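Local coordinates for uncharacterized conserved protein YndB, AHSA1/START domain (PDB 6V04) that is of unknown function but, as a START/Bet v1-like protein from the dynemicin locus, is probably involved in the biosynthesis of this antibiotic, at residues Leu199-Leu204 against Thr211-Ile216; Glu207-Phe212 against Gln226-Pro231; Gly153-Pro158 against Leu272-Ala277; Pro217-Val222 against His246-Ser251; Leu157-Trp162 against Arg234-Ser239. All coordinates share one frame; numbering follows the deposited sequence. Where two conformers were deposited one is given.

Contact 1: residues Leu199-Leu204 against Thr211-Ile216; sequences LRDWQL and TFAVEI
Arg-200 pairs with Ala-213, and Gln-203 with Thr-211, as the two antiparallel hydrogen-bonded pairs that join these strands. The reciprocal bonds of the first pair are nearly straight: Arg-200 N lies 2.9 Å from Ala-213 O and Ala-213 N 2.8 Å from Arg-200 O. Between the pairs the register slips by one residue. Asp-201 and Trp-202 form a beta bulge against Phe-212, and Asp-201 takes positive backbone angles (phi 57°, psi 41°). Its turned carbonyl is not bonded across the strands; instead a water donates to Asp-201 O at 2.6 Å and also bonds Thr-211 OG1.

Apolar contacts gather round the Phe-212 ring. Its CG sits between backbone N and carbonyl carbon (chi1 57°), which presents one face to Leu-199, whose CD1 lies 4.1 Å from the ring centroid in a CH-pi contact. The Trp-202 indole runs alongside, its plane close to parallel with the phenyl but slid so far that the two barely overlap; Trp-202 CZ3 is 3.9 Å from Phe-212 CD2.

The charged contact is poorly aligned. Arg-200 NE and Glu-215 OE2, 2.9 Å apart, make a salt bridge with near-perpendicular planes and a weak hydrogen bond, and the arginine is poorly ordered.

Leu-199 makes backbone hydrogen bonds with Gly-184 of strand 183-187 and Phe-212 with Cys-225 of strand 223-230, while Trp-266 of helix 252-277 packs on Phe-212.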
# COMPACT_ATOMS: atom_id res chain seq x y z
N LEU A 199 -17.92 6.18 14.89
CA LEU A 199 -16.55 6.16 15.37
C LEU A 199 -16.60 5.99 16.88
O LEU A 199 -17.39 6.67 17.56
CB LEU A 199 -15.84 7.46 14.98
CG LEU A 199 -14.33 7.54 15.22
CD1 LEU A 199 -13.69 8.53 14.28
CD2 LEU A 199 -14.07 7.94 16.66
N ARG A 200 -15.80 5.07 17.41
CA ARG A 200 -15.78 4.73 18.83
C ARG A 200 -14.35 4.70 19.34
O ARG A 200 -13.39 4.52 18.58
CB ARG A 200 -16.42 3.37 19.12
CG ARG A 200 -17.85 3.19 18.64
CD ARG A 200 -18.85 4.02 19.42
NE ARG A 200 -20.11 3.30 19.62
CZ ARG A 200 -21.30 3.87 19.81
NH1 ARG A 200 -21.42 5.19 19.82
NH2 ARG A 200 -22.37 3.11 19.98
N ASP A 201 -14.22 4.80 20.66
CA ASP A 201 -12.94 4.57 21.35
C ASP A 201 -11.83 5.48 20.84
O ASP A 201 -10.68 5.07 20.70
CB ASP A 201 -12.54 3.10 21.24
CG ASP A 201 -13.54 2.17 21.90
OD1 ASP A 201 -14.14 2.57 22.92
OD2 ASP A 201 -13.75 1.05 21.39
N TRP A 202 -12.16 6.75 20.60
CA TRP A 202 -11.14 7.72 20.20
C TRP A 202 -10.11 7.90 21.31
O TRP A 202 -10.47 8.22 22.45
CB TRP A 202 -11.83 9.06 19.90
CG TRP A 202 -10.92 10.21 19.54
CD1 TRP A 202 -10.36 11.11 20.40
CD2 TRP A 202 -10.52 10.61 18.23
NE1 TRP A 202 -9.61 12.03 19.70
CE2 TRP A 202 -9.70 11.74 18.37
CE3 TRP A 202 -10.76 10.11 16.95
CZ2 TRP A 202 -9.14 12.39 17.28
CZ3 TRP A 202 -10.20 10.75 15.87
CH2 TRP A 202 -9.40 11.88 16.03
N GLN A 203 -8.83 7.69 20.98
CA GLN A 203 -7.73 7.87 21.93
C GLN A 203 -6.59 8.57 21.20
O GLN A 203 -5.93 7.97 20.36
CB GLN A 203 -7.26 6.54 22.51
CG GLN A 203 -8.31 5.79 23.33
CD GLN A 203 -8.76 6.53 24.57
OE1 GLN A 203 -8.03 7.36 25.12
NE2 GLN A 203 -9.97 6.23 25.03
N LEU A 204 -6.34 9.83 21.55
CA LEU A 204 -5.29 10.61 20.91
C LEU A 204 -4.17 10.86 21.92
O LEU A 204 -4.42 11.44 22.98
CB LEU A 204 -5.84 11.92 20.37
CG LEU A 204 -4.81 12.89 19.78
CD1 LEU A 204 -4.04 12.24 18.63
CD2 LEU A 204 -5.49 14.16 19.30
N THR A 211 -5.66 6.20 18.01
CA THR A 211 -6.38 4.97 17.71
C THR A 211 -7.87 5.24 17.84
O THR A 211 -8.32 6.08 18.63
CB THR A 211 -5.97 3.81 18.62
OG1 THR A 211 -6.22 4.12 20.00
CG2 THR A 211 -4.50 3.52 18.46
N PHE A 212 -8.64 4.52 17.03
CA PHE A 212 -10.09 4.54 17.15
C PHE A 212 -10.64 3.35 16.39
O PHE A 212 -9.93 2.69 15.62
CB PHE A 212 -10.71 5.87 16.66
CG PHE A 212 -10.37 6.23 15.24
CD1 PHE A 212 -11.17 5.81 14.19
CD2 PHE A 212 -9.28 7.03 14.95
CE1 PHE A 212 -10.86 6.15 12.89
CE2 PHE A 212 -8.96 7.36 13.65
CZ PHE A 212 -9.76 6.93 12.61
N ALA A 213 -11.92 3.10 16.60
CA ALA A 213 -12.62 2.01 15.95
C ALA A 213 -13.70 2.60 15.06
O ALA A 213 -14.26 3.65 15.37
CB ALA A 213 -13.25 1.07 16.98
N VAL A 214 -13.95 1.94 13.93
CA VAL A 214 -15.06 2.32 13.06
C VAL A 214 -16.01 1.13 12.94
O VAL A 214 -15.61 0.04 12.51
CB VAL A 214 -14.57 2.77 11.68
CG1 VAL A 214 -15.75 3.18 10.81
CG2 VAL A 214 -13.60 3.93 11.82
N GLU A 215 -17.25 1.35 13.35
CA GLU A 215 -18.28 0.33 13.27
C GLU A 215 -18.78 0.23 11.84
O GLU A 215 -18.90 1.24 11.15
CB GLU A 215 -19.46 0.68 14.17
CG GLU A 215 -19.16 0.79 15.63
CD GLU A 215 -20.41 1.05 16.46
OE1 GLU A 215 -21.50 1.22 15.86
OE2 GLU A 215 -20.30 1.09 17.70
N ILE A 216 -19.10 -0.99 11.42
CA ILE A 216 -19.61 -1.27 10.09
C ILE A 216 -21.03 -1.83 10.23
O ILE A 216 -21.22 -2.86 10.88
CB ILE A 216 -18.71 -2.27 9.34
CG1 ILE A 216 -17.26 -1.76 9.31
CG2 ILE A 216 -19.26 -2.54 7.95
CD1 ILE A 216 -17.07 -0.44 8.57
O HOH W 1 -8.71 3.33 20.65

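Contact 2: residues Glu207-Phe212 against Gln226-Pro231; sequences ERALTF and QVRTEP
The Arg-228 guanidinium turns its edge to the opposite strand, with two methyl groups close to its plane. NH1 of Arg-228 is 3.7 Å from Ala-209 CB, and it reaches Thr-211 CG2 at 4.1 Å. The chain of Arg-228, extended from CG to NE, carries the group across toward strand 209-214, where its edge meets the two methyls. The same Thr-211 methyl meets Gln-226 CG, whose chain bends at chi2. At the edge of the Phe-212 ring, in its plane, lies Leu-210 CG of its own strand.

On the other face of the sheet Leu-210 and Val-227 stand side by side, their CB atoms 4.2 Å apart. They form the central hydrogen-bonded pair of the antiparallel ladder: Leu-210 N to Val-227 O and Val-227 N to Leu-210 O are both 2.8 Å. Ala-209/Arg-228 and Thr-211/Gln-226 flank them as non-hydrogen-bonded pairs. In the first of these, Ala-209 CA approaches Val-227 O at 3.3 Å in a CA-H...O contact.

Toward residue 207 the ladder slackens. Thr-229 N gives only a weak bond to Arg-208 O, and a water donates to both Arg-208 O and Thr-229 O. Arg-208 and Ala-209 belong to a classic beta bulge toward strand 196-205. Arg-208 NH1 folds back to Glu-207 O at 3.0 Å, while the Glu-207 carboxylate bridges to Arg-166.

The chemistry thus divides by face: Leu-210 and Val-227 give an apolar inner surface, with Val-227 against Trp-266 of helix 252-277, whereas the other face is mixed, the polar chains of Arg-228 and Gln-226 resting their edges or carbons on Ala-209 and Thr-211.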
# COMPACT_ATOMS: atom_id res chain seq x y z
N GLU A 207 0.63 14.27 19.22
CA GLU A 207 1.85 14.24 18.39
C GLU A 207 2.61 12.91 18.48
O GLU A 207 3.82 12.86 18.24
CB GLU A 207 2.78 15.41 18.73
CG GLU A 207 2.17 16.76 18.33
CD GLU A 207 3.09 17.94 18.47
OE1 GLU A 207 4.30 17.76 18.77
OE2 GLU A 207 2.59 19.08 18.32
N ARG A 208 1.89 11.83 18.80
CA ARG A 208 2.48 10.50 18.89
C ARG A 208 1.64 9.47 18.13
O ARG A 208 2.13 8.84 17.18
CB ARG A 208 2.61 10.07 20.36
CG ARG A 208 3.47 10.98 21.26
CD ARG A 208 4.94 10.86 20.94
NE ARG A 208 5.79 11.66 21.82
CZ ARG A 208 6.12 12.93 21.61
NH1 ARG A 208 5.68 13.57 20.52
NH2 ARG A 208 6.91 13.56 22.47
N ALA A 209 0.38 9.30 18.53
CA ALA A 209 -0.41 8.19 18.01
C ALA A 209 -1.88 8.46 18.26
O ALA A 209 -2.25 9.16 19.21
CB ALA A 209 0.00 6.87 18.67
N LEU A 210 -2.71 7.90 17.39
CA LEU A 210 -4.16 8.03 17.46
C LEU A 210 -4.75 6.67 17.15
O LEU A 210 -4.39 6.05 16.15
CB LEU A 210 -4.65 9.07 16.45
CG LEU A 210 -6.14 9.08 16.12
CD1 LEU A 210 -6.95 9.46 17.35
CD2 LEU A 210 -6.40 10.04 14.98
N THR A 211 -5.66 6.20 18.01
CA THR A 211 -6.38 4.97 17.71
C THR A 211 -7.87 5.24 17.84
O THR A 211 -8.32 6.08 18.63
CB THR A 211 -5.97 3.81 18.62
OG1 THR A 211 -6.22 4.12 20.00
CG2 THR A 211 -4.50 3.52 18.46
N PHE A 212 -8.64 4.52 17.03
CA PHE A 212 -10.09 4.54 17.15
C PHE A 212 -10.64 3.35 16.39
O PHE A 212 -9.93 2.69 15.62
CB PHE A 212 -10.71 5.87 16.66
CG PHE A 212 -10.37 6.23 15.24
CD1 PHE A 212 -11.17 5.81 14.19
CD2 PHE A 212 -9.28 7.03 14.95
CE1 PHE A 212 -10.86 6.15 12.89
CE2 PHE A 212 -8.96 7.36 13.65
CZ PHE A 212 -9.76 6.93 12.61
N GLN A 226 -5.22 2.72 13.46
CA GLN A 226 -4.05 3.23 14.17
C GLN A 226 -3.35 4.21 13.25
O GLN A 226 -3.01 3.86 12.11
CB GLN A 226 -3.11 2.09 14.56
CG GLN A 226 -3.73 1.06 15.48
CD GLN A 226 -3.62 -0.35 14.95
OE1 GLN A 226 -2.64 -0.71 14.31
NE2 GLN A 226 -4.65 -1.16 15.19
N VAL A 227 -3.13 5.43 13.73
CA VAL A 227 -2.40 6.47 13.03
C VAL A 227 -1.21 6.87 13.90
O VAL A 227 -1.36 7.04 15.11
CB VAL A 227 -3.31 7.69 12.76
CG1 VAL A 227 -2.55 8.78 12.00
CG2 VAL A 227 -4.54 7.28 11.99
N ARG A 228 -0.04 7.00 13.29
CA ARG A 228 1.15 7.32 14.05
C ARG A 228 2.02 8.27 13.24
O ARG A 228 1.95 8.31 12.01
CB ARG A 228 1.95 6.05 14.40
CG ARG A 228 1.08 4.92 14.90
CD ARG A 228 1.83 3.95 15.80
NE ARG A 228 1.12 2.68 15.93
CZ ARG A 228 -0.05 2.53 16.55
NH1 ARG A 228 -0.67 3.57 17.11
NH2 ARG A 228 -0.62 1.33 16.61
N THR A 229 2.84 9.04 13.95
CA THR A 229 3.87 9.83 13.31
C THR A 229 5.23 9.42 13.87
O THR A 229 5.37 9.16 15.07
CB THR A 229 3.64 11.33 13.52
OG1 THR A 229 3.41 11.60 14.90
CG2 THR A 229 2.46 11.80 12.70
N GLU A 230 6.21 9.30 12.98
CA GLU A 230 7.57 8.95 13.36
C GLU A 230 8.49 10.05 12.87
O GLU A 230 8.51 10.34 11.66
CB GLU A 230 7.99 7.60 12.77
CG GLU A 230 9.43 7.26 13.08
CD GLU A 230 9.77 5.79 12.88
OE1 GLU A 230 8.86 4.95 12.97
OE2 GLU A 230 10.96 5.49 12.62
N PRO A 231 9.27 10.70 13.74
CA PRO A 231 10.13 11.78 13.27
C PRO A 231 11.36 11.26 12.55
O PRO A 231 11.82 10.14 12.79
CB PRO A 231 10.51 12.52 14.56
CG PRO A 231 10.32 11.54 15.65
CD PRO A 231 9.30 10.54 15.20
O HOH W 2 4.86 8.25 17.54

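Contact 3: residues Gly153-Pro158 against Leu272-Ala277; sequences GSVVLP and LAEECA
Helix against edge strand: residues 272-277 of helix 252-277 lie along strand 151-157, where Leu-157, Val-155 and Pro-158 meet Glu-274 and Ala-277. The two short axes run almost parallel, 4° apart, with a closest approach of 8.7 Å. Leu-157 does most of the touching. With CG anti to the carbonyl carbon (chi1 -56°) and CD1 anti to CA (chi2 176°), the CD2 branch is left on the helix side, 3.6 Å from Glu-274 CA and 4.0 Å from Ala-277 CB.

A long C-terminal helix packed against a curved antiparallel sheet is characteristic of the helix-grip fold of START/Bet v1-like domains, and this contact is at one of the sheet's two outermost strands, 151-157. Ala-273, one turn before Ala-277, faces the same way and packs on Leu-238 of strand 236-243.

The Pro-158 ring edges up to the end of the segment, its CD 3.8 Å from Ala-277 CB and its CG 3.5 Å from Ala-277 O. The Glu-274 chain, extended beyond CG, crosses Val-155 CG2, which comes within 4.1 Å of Glu-274 OE1. A water 2.8 Å from both Val-156 O and Glu-274 OE2 can bridge them, though other acceptors compete for its protons.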
# COMPACT_ATOMS: atom_id res chain seq x y z
N GLY A 153 -0.90 2.93 4.67
CA GLY A 153 -0.34 3.93 3.80
C GLY A 153 0.50 4.86 4.64
O GLY A 153 0.42 4.86 5.87
N SER A 154 1.30 5.67 3.95
CA SER A 154 2.11 6.66 4.64
C SER A 154 2.39 7.84 3.73
O SER A 154 2.31 7.74 2.50
CB SER A 154 3.43 6.08 5.14
OG SER A 154 4.36 5.96 4.07
N VAL A 155 2.76 8.95 4.35
CA VAL A 155 3.21 10.14 3.64
C VAL A 155 4.24 10.83 4.51
O VAL A 155 4.10 10.87 5.74
CB VAL A 155 2.01 11.05 3.29
CG1 VAL A 155 1.32 11.56 4.55
CG2 VAL A 155 2.46 12.20 2.41
N VAL A 156 5.29 11.35 3.90
CA VAL A 156 6.31 12.08 4.63
C VAL A 156 5.95 13.54 4.64
O VAL A 156 5.75 14.16 3.58
CB VAL A 156 7.70 11.85 4.03
CG1 VAL A 156 8.74 12.71 4.76
CG2 VAL A 156 8.07 10.39 4.13
N LEU A 157 5.87 14.11 5.83
CA LEU A 157 5.52 15.49 6.03
C LEU A 157 6.76 16.29 6.40
O LEU A 157 7.70 15.74 7.00
CB LEU A 157 4.47 15.65 7.14
CG LEU A 157 3.17 14.85 6.97
CD1 LEU A 157 2.29 15.03 8.20
CD2 LEU A 157 2.43 15.25 5.72
N PRO A 158 6.80 17.58 6.09
CA PRO A 158 7.88 18.42 6.60
C PRO A 158 7.88 18.48 8.12
O PRO A 158 6.86 18.25 8.78
CB PRO A 158 7.59 19.80 5.98
CG PRO A 158 6.14 19.77 5.63
CD PRO A 158 5.82 18.34 5.29
N LEU A 272 -4.42 15.14 1.94
CA LEU A 272 -4.85 16.37 2.59
C LEU A 272 -3.90 16.75 3.72
O LEU A 272 -3.57 17.93 3.90
CB LEU A 272 -6.28 16.21 3.09
CG LEU A 272 -6.94 17.42 3.74
CD1 LEU A 272 -6.86 18.64 2.84
CD2 LEU A 272 -8.38 17.06 4.05
N ALA A 273 -3.44 15.76 4.48
CA ALA A 273 -2.45 16.05 5.52
C ALA A 273 -1.20 16.68 4.91
O ALA A 273 -0.63 17.61 5.49
CB ALA A 273 -2.08 14.78 6.28
N GLU A 274 -0.76 16.18 3.75
CA GLU A 274 0.41 16.76 3.10
C GLU A 274 0.16 18.21 2.73
O GLU A 274 1.04 19.07 2.88
CB GLU A 274 0.77 15.94 1.86
CG GLU A 274 1.94 16.48 1.03
CD GLU A 274 2.38 15.52 -0.06
OE1 GLU A 274 1.51 14.81 -0.61
OE2 GLU A 274 3.59 15.46 -0.36
N GLU A 275 -1.05 18.52 2.24
CA GLU A 275 -1.39 19.89 1.90
C GLU A 275 -1.41 20.77 3.15
O GLU A 275 -0.91 21.90 3.13
CB GLU A 275 -2.74 19.93 1.19
CG GLU A 275 -2.67 19.52 -0.27
CD GLU A 275 -4.03 19.24 -0.88
OE1 GLU A 275 -4.09 18.57 -1.93
OE2 GLU A 275 -5.05 19.70 -0.31
N CYS A 276 -2.00 20.27 4.24
CA CYS A 276 -2.02 21.04 5.48
C CYS A 276 -0.62 21.33 5.98
O CYS A 276 -0.34 22.43 6.47
CB CYS A 276 -2.79 20.29 6.56
SG CYS A 276 -4.54 20.16 6.25
N ALA A 277 0.28 20.36 5.87
CA ALA A 277 1.63 20.53 6.39
C ALA A 277 2.46 21.48 5.54
O ALA A 277 3.50 21.96 6.01
CB ALA A 277 2.32 19.17 6.50
O HOH W 3 5.63 13.99 0.78

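Contact 4: residues Pro217-Val222 against His246-Ser251; sequences PGARTV and HRLGLS
Leu-248 O receives the backbone N-H of Arg-220 at 2.9 Å, the donor standing well above the carbonyl plane. The preceding carbonyl is taken up by the same arginine: Arg-220 NH1 bonds to Arg-247 O at 3.1 Å, in the carbonyl plane and on a lone pair, with the acceptor at the guanidinium edge. Arg-220 bends at chi3 (-75°) to reach it. Two successive carbonyls of segment 246-251 are therefore bound by one residue.

A return bond runs from Arg-247 NH2 to Val-222 O, 2.8 Å, but Arg-247 has two deposited conformers, so this link is doubtful as a permanent one. In the conformer given the two guanidinium planes are almost perpendicular.

Beside these polar links Ala-219 CB meets Leu-248 CD2 at 3.7 Å and Leu-250 CD1 at 4.4 Å. Separately, Leu-250 CD2 approaches Gly-218 O at 3.6 Å. Gly-249 has no CB to meet Arg-220 CG, which passes 3.8 Å from its N.

Further out, Ile-216 and Leu-258 pack on both leucines, Glu-255 OE2 accepts from Leu-250 N, and Ser-251 OG caps Gln-254 N. The Arg-247 side chain is about 8 Å from that of Gln-149, a magnesium ligand in a crystal structure of this protein, though the ion is not bound to this chain here.

Here the hairpin loop between strands 209-214 and 223-230 is tied to the segment that leads, through the Ser-251 N-cap, into the long C-terminal helix of the helix-grip fold.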
# COMPACT_ATOMS: atom_id res chain seq x y z
N PRO A 217 -22.04 -1.19 9.65
CA PRO A 217 -23.41 -1.73 9.74
C PRO A 217 -23.47 -3.18 9.28
O PRO A 217 -23.00 -3.53 8.20
CB PRO A 217 -24.21 -0.80 8.83
CG PRO A 217 -23.44 0.47 8.80
CD PRO A 217 -22.01 0.05 8.85
N GLY A 218 -24.05 -4.02 10.13
CA GLY A 218 -24.26 -5.42 9.82
C GLY A 218 -23.15 -6.34 10.28
O GLY A 218 -23.33 -7.57 10.24
N ALA A 219 -22.01 -5.80 10.71
CA ALA A 219 -20.80 -6.59 10.90
C ALA A 219 -20.71 -7.21 12.28
O ALA A 219 -21.26 -6.68 13.25
CB ALA A 219 -19.58 -5.71 10.66
N ARG A 220 -19.98 -8.32 12.37
CA ARG A 220 -19.83 -9.05 13.63
C ARG A 220 -18.75 -8.48 14.53
O ARG A 220 -18.69 -8.86 15.70
CB ARG A 220 -19.54 -10.53 13.36
CG ARG A 220 -18.18 -10.80 12.71
CD ARG A 220 -17.77 -12.26 12.80
NE ARG A 220 -17.33 -12.64 14.15
CZ ARG A 220 -16.12 -12.38 14.64
NH1 ARG A 220 -15.22 -11.74 13.91
NH2 ARG A 220 -15.81 -12.76 15.87
N THR A 221 -17.89 -7.61 14.01
CA THR A 221 -16.85 -6.97 14.80
C THR A 221 -16.63 -5.57 14.25
O THR A 221 -17.17 -5.21 13.20
CB THR A 221 -15.55 -7.77 14.78
OG1 THR A 221 -14.60 -7.18 15.67
CG2 THR A 221 -14.96 -7.79 13.37
N VAL A 222 -15.83 -4.78 14.96
CA VAL A 222 -15.52 -3.42 14.56
C VAL A 222 -14.17 -3.43 13.85
O VAL A 222 -13.35 -4.33 14.04
CB VAL A 222 -15.51 -2.44 15.75
CG1 VAL A 222 -16.82 -2.51 16.51
CG2 VAL A 222 -14.33 -2.72 16.67
N HIS A 246 -11.58 -8.33 6.83
CA HIS A 246 -11.76 -9.76 6.58
C HIS A 246 -12.50 -10.49 7.70
O HIS A 246 -12.79 -11.68 7.55
CB HIS A 246 -10.40 -10.41 6.38
CG HIS A 246 -9.53 -10.37 7.60
ND1 HIS A 246 -9.17 -9.19 8.21
CD2 HIS A 246 -8.99 -11.36 8.34
CE1 HIS A 246 -8.43 -9.45 9.27
NE2 HIS A 246 -8.31 -10.76 9.37
N ARG A 247 -12.77 -9.85 8.84
CA ARG A 247 -13.44 -10.51 9.95
C ARG A 247 -14.79 -9.87 10.26
O ARG A 247 -15.27 -9.97 11.39
CB ARG A 247 -12.55 -10.52 11.20
CG ARG A 247 -11.95 -9.19 11.58
CD ARG A 247 -11.24 -9.29 12.92
NE ARG A 247 -10.35 -8.17 13.18
CZ ARG A 247 -10.73 -6.98 13.64
NH1 ARG A 247 -9.83 -6.03 13.84
NH2 ARG A 247 -12.01 -6.74 13.90
N LEU A 248 -15.39 -9.21 9.28
CA LEU A 248 -16.68 -8.55 9.47
C LEU A 248 -17.87 -9.49 9.41
O LEU A 248 -18.96 -9.08 9.81
CB LEU A 248 -16.84 -7.45 8.42
CG LEU A 248 -15.85 -6.29 8.51
CD1 LEU A 248 -16.09 -5.32 7.37
CD2 LEU A 248 -15.95 -5.58 9.84
N GLY A 249 -17.70 -10.72 8.93
CA GLY A 249 -18.84 -11.61 8.84
C GLY A 249 -19.86 -11.19 7.81
O GLY A 249 -21.05 -11.51 7.95
N LEU A 250 -19.43 -10.47 6.78
CA LEU A 250 -20.28 -10.04 5.69
C LEU A 250 -19.91 -10.83 4.43
O LEU A 250 -18.97 -11.64 4.43
CB LEU A 250 -20.13 -8.52 5.47
CG LEU A 250 -20.60 -7.64 6.63
CD1 LEU A 250 -20.24 -6.20 6.36
CD2 LEU A 250 -22.09 -7.77 6.83
N SER A 251 -20.65 -10.61 3.35
CA SER A 251 -20.30 -11.28 2.11
C SER A 251 -18.95 -10.78 1.64
O SER A 251 -18.52 -9.67 1.95
CB SER A 251 -21.36 -11.04 1.03
OG SER A 251 -21.26 -9.73 0.51

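Contact 5: residues Leu157-Trp162 against Arg234-Ser239; sequences LPNGSW and RGRTLS
Arg-236 and Asn-159 are the side chains that shape this contact, crossing obliquely with amide and guanidinium planes 51° apart. Asn-159 CA lies against one face of the guanidinium, 3.5 Å above its plane and offset toward the rim. The Asn-159 OD1 atom comes alongside the aliphatic part, 3.4 Å from Arg-236 CG, while ND2 turns to Gly-232 O. A bend at chi3 (-89°) brings the guanidinium against the loop, its edge facing the carbonyls of Gly-160 and Trp-162; the separation from Gly-160 O is too short to be taken as reliable.

The loop itself folds tightly. Asn-159 is the centre of an inverse gamma turn with a weak bond from Gly-160 N to Pro-158 O.

Before the turn, Leu-157 and Arg-236 make an antiparallel hydrogen-bonded pair, with Leu-157 N to Arg-236 O and Arg-236 N to Leu-157 O both 2.7 Å; the first is close to straight (173°). Next to it Leu-157 O lies only 3.1 Å from Gly-235 CA, a close fit against a residue with no side chain. The CD1 branch of Leu-157 leans on Leu-238 CB at 4.0 Å. Thr-237 points to the opposite face from Arg-236, and its OG1 accepts from Arg-234 NH2 (2.8 Å), in the plane of the Arg-234 guanidinium.

Strand 236-243 is flanked by strand 151-157 on one side and 223-230 on the other, with Glu-230 and Arg-228 bonding to Thr-237 and Ser-239. Helix 252-277 covers Leu-238 through Ala-273, and Trp-162, bonded to Asp-172, packs on Cys-276 and Ala-277 of the helix.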
# COMPACT_ATOMS: atom_id res chain seq x y z
N LEU A 157 5.87 14.11 5.83
CA LEU A 157 5.52 15.49 6.03
C LEU A 157 6.76 16.29 6.40
O LEU A 157 7.70 15.74 7.00
CB LEU A 157 4.47 15.65 7.14
CG LEU A 157 3.17 14.85 6.97
CD1 LEU A 157 2.29 15.03 8.20
CD2 LEU A 157 2.43 15.25 5.72
N PRO A 158 6.80 17.58 6.09
CA PRO A 158 7.88 18.42 6.60
C PRO A 158 7.88 18.48 8.12
O PRO A 158 6.86 18.25 8.78
CB PRO A 158 7.59 19.80 5.98
CG PRO A 158 6.14 19.77 5.63
CD PRO A 158 5.82 18.34 5.29
N ASN A 159 9.06 18.78 8.66
CA ASN A 159 9.25 18.99 10.10
C ASN A 159 8.88 20.43 10.48
O ASN A 159 9.69 21.18 11.02
CB ASN A 159 10.70 18.69 10.47
CG ASN A 159 11.04 17.21 10.43
OD1 ASN A 159 10.21 16.36 10.76
ND2 ASN A 159 12.26 16.89 10.02
N GLY A 160 7.64 20.80 10.19
CA GLY A 160 7.16 22.15 10.41
C GLY A 160 6.31 22.28 11.65
O GLY A 160 6.23 21.39 12.50
N SER A 161 5.65 23.44 11.76
CA SER A 161 4.86 23.77 12.94
C SER A 161 3.53 23.02 13.00
O SER A 161 3.04 22.72 14.10
CB SER A 161 4.59 25.27 12.99
OG SER A 161 3.83 25.69 11.87
N TRP A 162 2.91 22.72 11.86
CA TRP A 162 1.66 21.96 11.87
C TRP A 162 1.98 20.49 12.06
O TRP A 162 2.86 19.95 11.38
CB TRP A 162 0.88 22.16 10.57
CG TRP A 162 -0.49 21.49 10.52
CD1 TRP A 162 -1.68 22.02 10.93
CD2 TRP A 162 -0.79 20.18 10.01
NE1 TRP A 162 -2.70 21.12 10.72
CE2 TRP A 162 -2.19 19.99 10.15
CE3 TRP A 162 -0.03 19.15 9.44
CZ2 TRP A 162 -2.82 18.81 9.76
CZ3 TRP A 162 -0.67 17.98 9.05
CH2 TRP A 162 -2.05 17.82 9.22
N ARG A 234 14.40 13.21 7.30
CA ARG A 234 13.73 13.40 6.02
C ARG A 234 12.39 14.10 6.16
O ARG A 234 11.82 14.49 5.13
CB ARG A 234 13.51 12.05 5.35
CG ARG A 234 12.37 11.21 5.97
CD ARG A 234 12.27 9.85 5.31
NE ARG A 234 11.08 9.11 5.75
CZ ARG A 234 10.67 7.97 5.21
NH1 ARG A 234 11.33 7.42 4.20
NH2 ARG A 234 9.56 7.38 5.67
N GLY A 235 11.88 14.25 7.37
CA GLY A 235 10.51 14.66 7.63
C GLY A 235 9.83 13.70 8.58
O GLY A 235 10.39 12.69 9.01
N ARG A 236 8.58 14.03 8.92
CA ARG A 236 7.77 13.21 9.81
C ARG A 236 6.94 12.27 8.96
O ARG A 236 6.22 12.71 8.07
CB ARG A 236 6.83 14.06 10.68
CG ARG A 236 7.50 14.67 11.89
CD ARG A 236 6.47 15.25 12.85
NE ARG A 236 6.16 16.64 12.53
CZ ARG A 236 6.90 17.67 12.91
NH1 ARG A 236 8.02 17.48 13.60
NH2 ARG A 236 6.54 18.90 12.58
N THR A 237 7.04 10.97 9.24
CA THR A 237 6.25 10.00 8.48
C THR A 237 4.92 9.80 9.18
O THR A 237 4.88 9.33 10.33
CB THR A 237 6.99 8.67 8.33
OG1 THR A 237 8.21 8.88 7.62
CG2 THR A 237 6.13 7.68 7.56
N LEU A 238 3.84 10.18 8.50
CA LEU A 238 2.49 9.94 8.97
C LEU A 238 2.00 8.64 8.35
O LEU A 238 1.97 8.52 7.13
CB LEU A 238 1.60 11.10 8.54
CG LEU A 238 0.11 10.90 8.75
CD1 LEU A 238 -0.21 10.77 10.23
CD2 LEU A 238 -0.67 12.05 8.13
N SER A 239 1.66 7.67 9.19
CA SER A 239 1.24 6.36 8.72
C SER A 239 -0.12 6.00 9.29
O SER A 239 -0.49 6.41 10.41
CB SER A 239 2.26 5.27 9.10
OG SER A 239 2.32 5.07 10.50

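From the N terminus, contacts 3 and 5 open together on the edge strand 151-157 and its following turn. Within both their loops, contact 1 closes the hairpin of strands 196-205 and 209-214; contact 2 then closes the next hairpin, reusing Thr-211 and Phe-212. Contact 4 opens before contact 2 has closed on strand 223-230, and so crosses it, and it also crosses contact 5, which closes on strand 236-243 before residues 246-251 are reached. Contact 3 closes last, on helix 252-277, and encloses contact 4 as well. Contacts 1, 2 and 5 link neighbouring strands of one sheet; contacts 3 and 4, centres 31 Å apart, join that sheet and its loops to the helix and its entry.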